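Local coordinates for fatty acid/retinol binding protein protein 7, isoform A, confirmed BY transcript evidence (Caenorhabditis elegans, PDB 2W9Y), which probably binds fatty acids such as oleic acid, and retinoids, as a helical lipid carrier of the nematode FAR family, at residues S26-E31 and H59-R65; C48-I52 and L66-L70. One frame throughout, in Å; residues are numbered along the deposited sequence.

Interaction 1 of 2, residues S26-E31 and H59-R65; sequences SITADE and HPELGKR
Glu31 OE1 is gripped by two donors: Arg65 NH1 reaches it from the other segment at 3.0 Å, while Thr28 N, in the same loop as the glutamate, bonds to Glu31 OE1 at 2.9 Å and nearly straight (167°). They arrive on opposite faces of the carboxylate, each tilted out of its plane. In this all-helical lipid-binding fold the contact ties the loop between helices 18-26 and 32-39 to the first turns of helix 60-75. Thr28 closes an ST motif, its OG1 accepting from Glu31 N at 3.2 Å, so threonine and glutamate hold each other through backbone and side chain alike. Arginine suits its place because one guanidinium serves two oxygen-bearing residues at its edge. Arg65 NH1 also donates to Ser26 OG at 2.8 Å, close to the guanidinium plane, and that hydroxyl is bonded to Phe23 O as well. Arg65 NH2 completes the salt bridge with Glu31 OE2, modelled so close that its exact length is doubtful. A bend at chi3 of Arg65 (-99°) turns the end of its chain towards these oxygens, and Leu62 CD1 lies over one guanidinium face, near its rim. His59 works on two sides. His59 ND1 accepts from Leu62 N at 2.9 Å, an N-cap for the helix, while a water in the plane of the ring bridges His59 NE2 to Glu31 OE2, donating to that oxygen at 2.6 Å. Beside the polar network, Ile27 crosses Leu62 at about a right angle, and Ile27 CD1 meets Leu62 CD1 at 3.8 Å.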
ATOM      1  N   SER A  26       8.436  10.199  -3.031  1.00 19.02           N
ATOM      2  CA  SER A  26       8.374  11.600  -2.729  1.00 17.81           C
ATOM      3  C   SER A  26       8.994  11.906  -1.371  1.00 17.81           C
ATOM      4  O   SER A  26       9.333  13.068  -1.132  1.00 18.44           O
ATOM      5  CB  SER A  26       6.927  12.117  -2.778  1.00 17.57           C
ATOM      6  OG  SER A  26       6.231  11.911  -1.542  1.00 15.62           O
ATOM      7  N   ILE A  27       9.112  10.913  -0.469  1.00 16.55           N
ATOM      8  CA  ILE A  27       9.516  11.146   0.916  1.00 15.33           C
ATOM      9  C   ILE A  27      10.945  11.674   0.926  1.00 15.16           C
ATOM     10  O   ILE A  27      11.850  11.003   0.431  1.00 14.89           O
ATOM     11  CB  ILE A  27       9.534   9.815   1.745  1.00 14.80           C
ATOM     12  CG1 ILE A  27       8.147   9.172   1.826  1.00 15.74           C
ATOM     13  CG2 ILE A  27      10.028  10.032   3.177  1.00 16.50           C
ATOM     14  CD1 ILE A  27       7.038  10.171   2.084  1.00 16.41           C
ATOM     15  N   THR A  28      11.140  12.856   1.505  1.00 14.32           N
ATOM     16  CA  THR A  28      12.470  13.471   1.624  1.00 15.39           C
ATOM     17  C   THR A  28      13.190  12.941   2.853  1.00 15.02           C
ATOM     18  O   THR A  28      12.601  12.238   3.698  1.00 14.77           O
ATOM     19  CB  THR A  28      12.338  15.006   1.793  1.00 15.45           C
ATOM     20  OG1 THR A  28      11.562  15.269   2.969  1.00 16.88           O
ATOM     21  CG2 THR A  28      11.675  15.686   0.603  1.00 16.23           C
ATOM     22  N   ALA A  29      14.460  13.322   3.015  1.00 14.56           N
ATOM     23  CA  ALA A  29      15.233  12.753   4.094  1.00 15.24           C
ATOM     24  C   ALA A  29      14.681  13.261   5.412  1.00 14.46           C
ATOM     25  O   ALA A  29      14.747  12.530   6.438  1.00 15.19           O
ATOM     26  CB  ALA A  29      16.732  13.146   3.971  1.00 16.85           C
ATOM     27  N   ASP A  30      14.155  14.489   5.418  1.00 12.38           N
ATOM     28  CA  ASP A  30      13.600  14.997   6.709  1.00 13.97           C
ATOM     29  C   ASP A  30      12.165  14.497   6.997  1.00 13.31           C
ATOM     30  O   ASP A  30      11.732  14.492   8.170  1.00 12.68           O
ATOM     31  CB  ASP A  30      13.639  16.520   6.808  1.00 14.24           C
ATOM     32  CG  ASP A  30      12.735  17.184   5.814  1.00 18.40           C
ATOM     33  OD1 ASP A  30      12.999  17.049   4.622  1.00 21.29           O
ATOM     34  OD2 ASP A  30      11.726  17.821   6.206  1.00 23.25           O
ATOM     35  N   GLU A  31      11.476  14.028   5.949  1.00 12.38           N
ATOM     36  CA  GLU A  31      10.118  13.447   6.099  1.00 12.82           C
ATOM     37  C   GLU A  31      10.065  12.020   6.642  1.00 13.62           C
ATOM     38  O   GLU A  31       9.169  11.667   7.430  1.00 11.27           O
ATOM     39  CB  GLU A  31       9.386  13.514   4.778  1.00 13.53           C
ATOM     40  CG  GLU A  31       8.912  14.970   4.449  1.00 16.37           C
ATOM     41  CD  GLU A  31       8.502  15.100   3.006  1.00 18.42           C
ATOM     42  OE1 GLU A  31       8.604  14.113   2.241  1.00 17.51           O
ATOM     43  OE2 GLU A  31       8.050  16.184   2.587  1.00 19.92           O
ATOM     44  N   HIS A  59       3.519  17.239  10.523  1.00 16.58           N
ATOM     45  CA  HIS A  59       3.942  17.671   9.202  1.00 14.83           C
ATOM     46  C   HIS A  59       2.697  17.688   8.270  1.00 14.66           C
ATOM     47  O   HIS A  59       2.314  16.643   7.686  1.00 13.89           O
ATOM     48  CB  HIS A  59       4.949  16.673   8.649  1.00 14.06           C
ATOM     49  CG  HIS A  59       5.746  17.220   7.510  1.00 13.63           C
ATOM     50  ND1 HIS A  59       5.177  17.578   6.306  1.00 14.14           N
ATOM     51  CD2 HIS A  59       7.063  17.507   7.406  1.00 12.49           C
ATOM     52  CE1 HIS A  59       6.112  18.042   5.493  1.00 15.68           C
ATOM     53  NE2 HIS A  59       7.273  18.000   6.132  1.00 14.62           N
ATOM     54  N   PRO A  60       2.045  18.850   8.155  1.00 13.75           N
ATOM     55  CA  PRO A  60       0.776  18.960   7.441  1.00 13.41           C
ATOM     56  C   PRO A  60       0.896  18.449   6.053  1.00 13.46           C
ATOM     57  O   PRO A  60       0.018  17.696   5.607  1.00 13.20           O
ATOM     58  CB  PRO A  60       0.523  20.460   7.433  1.00 12.96           C
ATOM     59  CG  PRO A  60       0.971  20.833   8.830  1.00 13.27           C
ATOM     60  CD  PRO A  60       2.234  19.989   9.088  1.00 13.85           C
ATOM     61  N   GLU A  61       1.957  18.851   5.359  1.00 12.62           N
ATOM     62  CA  GLU A  61       2.082  18.524   3.942  1.00 14.65           C
ATOM     63  C   GLU A  61       2.297  17.063   3.701  1.00 14.10           C
ATOM     64  O   GLU A  61       1.769  16.507   2.745  1.00 14.19           O
ATOM     65  CB  GLU A  61       3.276  19.289   3.343  1.00 16.50           C
ATOM     66  CG  GLU A  61       3.018  20.767   3.263  1.00 21.80           C
ATOM     67  CD  GLU A  61       2.149  21.053   2.096  1.00 26.66           C
ATOM     68  OE1 GLU A  61       1.895  20.058   1.353  1.00 31.26           O
ATOM     69  OE2 GLU A  61       1.743  22.220   1.900  1.00 26.22           O
ATOM     70  N   LEU A  62       3.108  16.437   4.553  1.00 12.97           N
ATOM     71  CA  LEU A  62       3.232  15.011   4.509  1.00 14.04           C
ATOM     72  C   LEU A  62       1.879  14.311   4.711  1.00 13.41           C
ATOM     73  O   LEU A  62       1.566  13.328   4.002  1.00 13.79           O
ATOM     74  CB  LEU A  62       4.248  14.545   5.581  1.00 13.56           C
ATOM     75  CG  LEU A  62       4.772  13.137   5.499  1.00 14.41           C
ATOM     76  CD1 LEU A  62       5.296  12.892   4.068  1.00 12.21           C
ATOM     77  CD2 LEU A  62       5.840  12.895   6.606  1.00  9.80           C
ATOM     78  N   GLY A  63       1.094  14.769   5.693  1.00 12.82           N
ATOM     79  CA  GLY A  63      -0.217  14.153   5.970  1.00 12.56           C
ATOM     80  C   GLY A  63      -1.209  14.332   4.813  1.00 12.16           C
ATOM     81  O   GLY A  63      -2.016  13.445   4.505  1.00 11.91           O
ATOM     82  N   LYS A  64      -1.153  15.488   4.188  1.00 10.90           N
ATOM     83  CA  LYS A  64      -1.951  15.739   2.968  1.00 11.82           C
ATOM     84  C   LYS A  64      -1.609  14.690   1.879  1.00 11.70           C
ATOM     85  O   LYS A  64      -2.513  14.094   1.244  1.00 10.86           O
ATOM     86  CB  LYS A  64      -1.718  17.178   2.428  1.00 11.48           C
ATOM     87  CG  LYS A  64      -2.289  17.401   1.047  1.00 13.44           C
ATOM     88  CD  LYS A  64      -1.864  18.715   0.375  1.00 18.03           C
ATOM     89  CE  LYS A  64      -0.530  18.549  -0.378  1.00 23.71           C
ATOM     90  NZ  LYS A  64      -0.841  17.892  -1.699  1.00 29.14           N
ATOM     91  N   ARG A  65      -0.309  14.498   1.643  1.00 11.17           N
ATOM     92  CA  ARG A  65       0.128  13.489   0.649  1.00 11.08           C
ATOM     93  C   ARG A  65      -0.291  12.037   1.029  1.00 12.13           C
ATOM     94  O   ARG A  65      -0.768  11.259   0.162  1.00 11.07           O
ATOM     95  CB  ARG A  65       1.644  13.597   0.393  1.00 11.40           C
ATOM     96  CG  ARG A  65       2.127  14.772  -0.480  1.00 14.11           C
ATOM     97  CD  ARG A  65       3.633  14.464  -0.778  1.00 18.34           C
ATOM     98  NE  ARG A  65       4.360  15.250   0.151  1.00 23.08           N
ATOM     99  CZ  ARG A  65       5.538  14.997   0.675  1.00 23.37           C
ATOM    100  NH1 ARG A  65       6.241  13.887   0.424  1.00 20.58           N
ATOM    101  NH2 ARG A  65       6.004  15.925   1.481  1.00 27.79           N
TER
HETATM  102  O   HOH W   1       8.825  18.530   3.428  1.00 26.09           O

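Interaction 2 of 2, residues C48-I52 and L66-L70; sequences CGEMI and LATVL
Leu70 presses both of its methyl groups against Cys48: Leu70 CD1 and CD2 each stand 3.4 Å from Cys48 CB, tighter than ordinary van der Waals contact. Leu70 CD2 also comes within 3.2 Å of Gly49 N, so the leucine end is pushed up against the backbone of 48-52 itself. It is the main chain of Gly49 that meets Leu70; a beta carbon there would point away and find room, so the contact does not depend on the missing side chain. Because the residues just before Cys48 are not modelled, the apparent strain deserves caution. The sulfur sits more easily, with Cys48 SG 3.9 Å from Leu66 CD1; a small, weakly polar side chain fits well between two leucines. Ile52 supplies the middle of the contact. Its CG1 stands beside the backbone N (chi1 -75°) and the chain then runs on extended, which carries Ile52 CD1 across to the other helix, 3.5 Å from Ala67 CA and tip to tip with Leu70 CD2 at 3.7 Å. The short side chain of Ala67 lets Ile52 CD1 come that near to the helix backbone. Helices 51-58 and 60-75 form an antiparallel helical hairpin, with His59 alone between them, and this packing joins the beginning of helix 51-58 to the middle of helix 60-75. At Ile52, an alanine here would lack CG1, CG2 and CD1, which would probably open a gap beside Ala67 and take from Leu70 CD2 one of its apolar neighbours. Packing is looser towards Met51: Met51 CB lies 4.3 Å from Leu66 CD2, and the thioether end leads away from the contact. On the solvent side, exposed Thr68 points away from 48-52, its OG1 making a weak hydrogen bond to Lys64 O.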
ATOM      1  N   CYS A  48      -3.710   3.311   7.216  1.00 46.15           N
ATOM      2  CA  CYS A  48      -3.313   4.714   7.319  1.00 46.31           C
ATOM      3  C   CYS A  48      -4.472   5.596   7.719  1.00 45.29           C
ATOM      4  O   CYS A  48      -4.276   6.739   8.131  1.00 45.79           O
ATOM      5  CB  CYS A  48      -2.698   5.204   6.002  1.00 46.88           C
ATOM      6  SG  CYS A  48      -1.029   4.563   5.791  1.00 49.23           S
ATOM      7  N   GLY A  49      -5.675   5.062   7.607  1.00 44.27           N
ATOM      8  CA  GLY A  49      -6.846   5.810   8.019  1.00 43.42           C
ATOM      9  C   GLY A  49      -6.459   6.729   9.160  1.00 42.69           C
ATOM     10  O   GLY A  49      -6.502   7.942   9.042  1.00 42.57           O
ATOM     11  N   GLU A  50      -6.032   6.154  10.271  1.00 42.00           N
ATOM     12  CA  GLU A  50      -5.774   6.952  11.469  1.00 41.17           C
ATOM     13  C   GLU A  50      -4.338   7.512  11.534  1.00 39.81           C
ATOM     14  O   GLU A  50      -4.012   8.379  12.360  1.00 39.97           O
ATOM     15  CB  GLU A  50      -6.096   6.124  12.725  1.00 41.91           C
ATOM     16  CG  GLU A  50      -6.009   6.905  14.039  1.00 43.29           C
ATOM     17  CD  GLU A  50      -6.412   6.061  15.236  1.00 44.24           C
ATOM     18  OE1 GLU A  50      -7.619   5.775  15.373  1.00 43.65           O
ATOM     19  OE2 GLU A  50      -5.517   5.679  16.027  1.00 45.49           O
ATOM     20  N   MET A  51      -3.467   7.024  10.671  1.00 37.80           N
ATOM     21  CA  MET A  51      -2.114   7.530  10.695  1.00 35.99           C
ATOM     22  C   MET A  51      -2.148   8.994  10.258  1.00 33.15           C
ATOM     23  O   MET A  51      -1.331   9.801  10.691  1.00 32.33           O
ATOM     24  CB  MET A  51      -1.222   6.698   9.771  1.00 37.38           C
ATOM     25  CG  MET A  51      -1.148   5.211  10.104  1.00 41.12           C
ATOM     26  SD  MET A  51      -0.338   4.864  11.699  1.00 47.15           S
ATOM     27  CE  MET A  51      -0.394   3.059  11.771  1.00 47.87           C
ATOM     28  N   ILE A  52      -3.115   9.330   9.403  1.00 29.92           N
ATOM     29  CA  ILE A  52      -3.173  10.649   8.786  1.00 27.00           C
ATOM     30  C   ILE A  52      -3.233  11.797   9.799  1.00 25.61           C
ATOM     31  O   ILE A  52      -2.508  12.772   9.693  1.00 22.40           O
ATOM     32  CB  ILE A  52      -4.356  10.739   7.861  1.00 27.37           C
ATOM     33  CG1 ILE A  52      -4.056   9.954   6.590  1.00 27.37           C
ATOM     34  CG2 ILE A  52      -4.662  12.205   7.530  1.00 27.06           C
ATOM     35  CD1 ILE A  52      -5.259   9.814   5.720  1.00 28.38           C
ATOM     36  N   LEU A  66      -0.196  11.694   2.313  1.00 11.95           N
ATOM     37  CA  LEU A  66      -0.683  10.387   2.760  1.00 12.59           C
ATOM     38  C   LEU A  66      -2.226  10.268   2.516  1.00 11.97           C
ATOM     39  O   LEU A  66      -2.691   9.279   2.030  1.00 11.76           O
ATOM     40  CB  LEU A  66      -0.310  10.240   4.245  1.00 12.23           C
ATOM     41  CG  LEU A  66      -0.510   8.812   4.748  1.00 16.87           C
ATOM     42  CD1 LEU A  66       0.085   7.766   3.803  1.00 15.68           C
ATOM     43  CD2 LEU A  66       0.086   8.712   6.178  1.00 19.41           C
ATOM     44  N   ALA A  67      -3.019  11.279   2.881  1.00 10.73           N
ATOM     45  CA  ALA A  67      -4.469  11.278   2.622  1.00 10.32           C
ATOM     46  C   ALA A  67      -4.793  11.080   1.144  1.00 10.82           C
ATOM     47  O   ALA A  67      -5.795  10.450   0.794  1.00 10.78           O
ATOM     48  CB  ALA A  67      -5.105  12.577   3.080  1.00  9.56           C
ATOM     49  N   THR A  68      -3.953  11.641   0.283  1.00 10.65           N
ATOM     50  CA  THR A  68      -4.146  11.488  -1.174  1.00 11.11           C
ATOM     51  C   THR A  68      -3.952  10.037  -1.623  1.00 11.47           C
ATOM     52  O   THR A  68      -4.673   9.529  -2.509  1.00 12.46           O
ATOM     53  CB  THR A  68      -3.177  12.498  -1.957  1.00 11.76           C
ATOM     54  OG1 THR A  68      -3.711  13.825  -1.824  1.00 13.70           O
ATOM     55  CG2 THR A  68      -3.134  12.171  -3.431  1.00 15.06           C
ATOM     56  N   VAL A  69      -3.023   9.321  -0.973  1.00 10.82           N
ATOM     57  CA  VAL A  69      -2.833   7.925  -1.285  1.00 10.16           C
ATOM     58  C   VAL A  69      -4.138   7.179  -0.925  1.00 11.37           C
ATOM     59  O   VAL A  69      -4.683   6.423  -1.728  1.00 11.20           O
ATOM     60  CB  VAL A  69      -1.692   7.310  -0.481  1.00  9.14           C
ATOM     61  CG1 VAL A  69      -1.561   5.851  -0.770  1.00 11.63           C
ATOM     62  CG2 VAL A  69      -0.339   7.971  -0.850  1.00  9.74           C
ATOM     63  N   LEU A  70      -4.676   7.421   0.256  1.00 12.41           N
ATOM     64  CA  LEU A  70      -5.860   6.680   0.693  1.00 13.72           C
ATOM     65  C   LEU A  70      -7.073   7.005  -0.170  1.00 13.66           C
ATOM     66  O   LEU A  70      -7.883   6.147  -0.498  1.00 14.18           O
ATOM     67  CB  LEU A  70      -6.115   6.974   2.167  1.00 14.90           C
ATOM     68  CG  LEU A  70      -5.278   6.107   3.163  1.00 21.17           C
ATOM     69  CD1 LEU A  70      -3.784   6.223   2.955  1.00 28.62           C
ATOM     70  CD2 LEU A  70      -5.586   6.316   4.686  1.00 26.57           C
TER

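In the fold
Interactions 1 and 2 use consecutive parts of the chain, the N-cap and first turns of helix 60-75 (59-65) and then the next turn (66-70), and their centres lie about 12 Å apart. They touch where Ile52 CG2 packs 4.2 Å from Gly63 O. Interaction 1 is mainly polar and peripheral, its centre about 16 Å from that of the chain; interaction 2 is packing without a hydrogen bond across it and nearer in, at about 10 Å. Phe23 of helix 18-26 joins them, touching Leu62 and Arg65 in the first and Leu66 in the second. Helix 60-75 is thus held by loop 26-31, helix 18-26 and its hairpin partner, helix 51-58, within this lipid-binding family's helical framework.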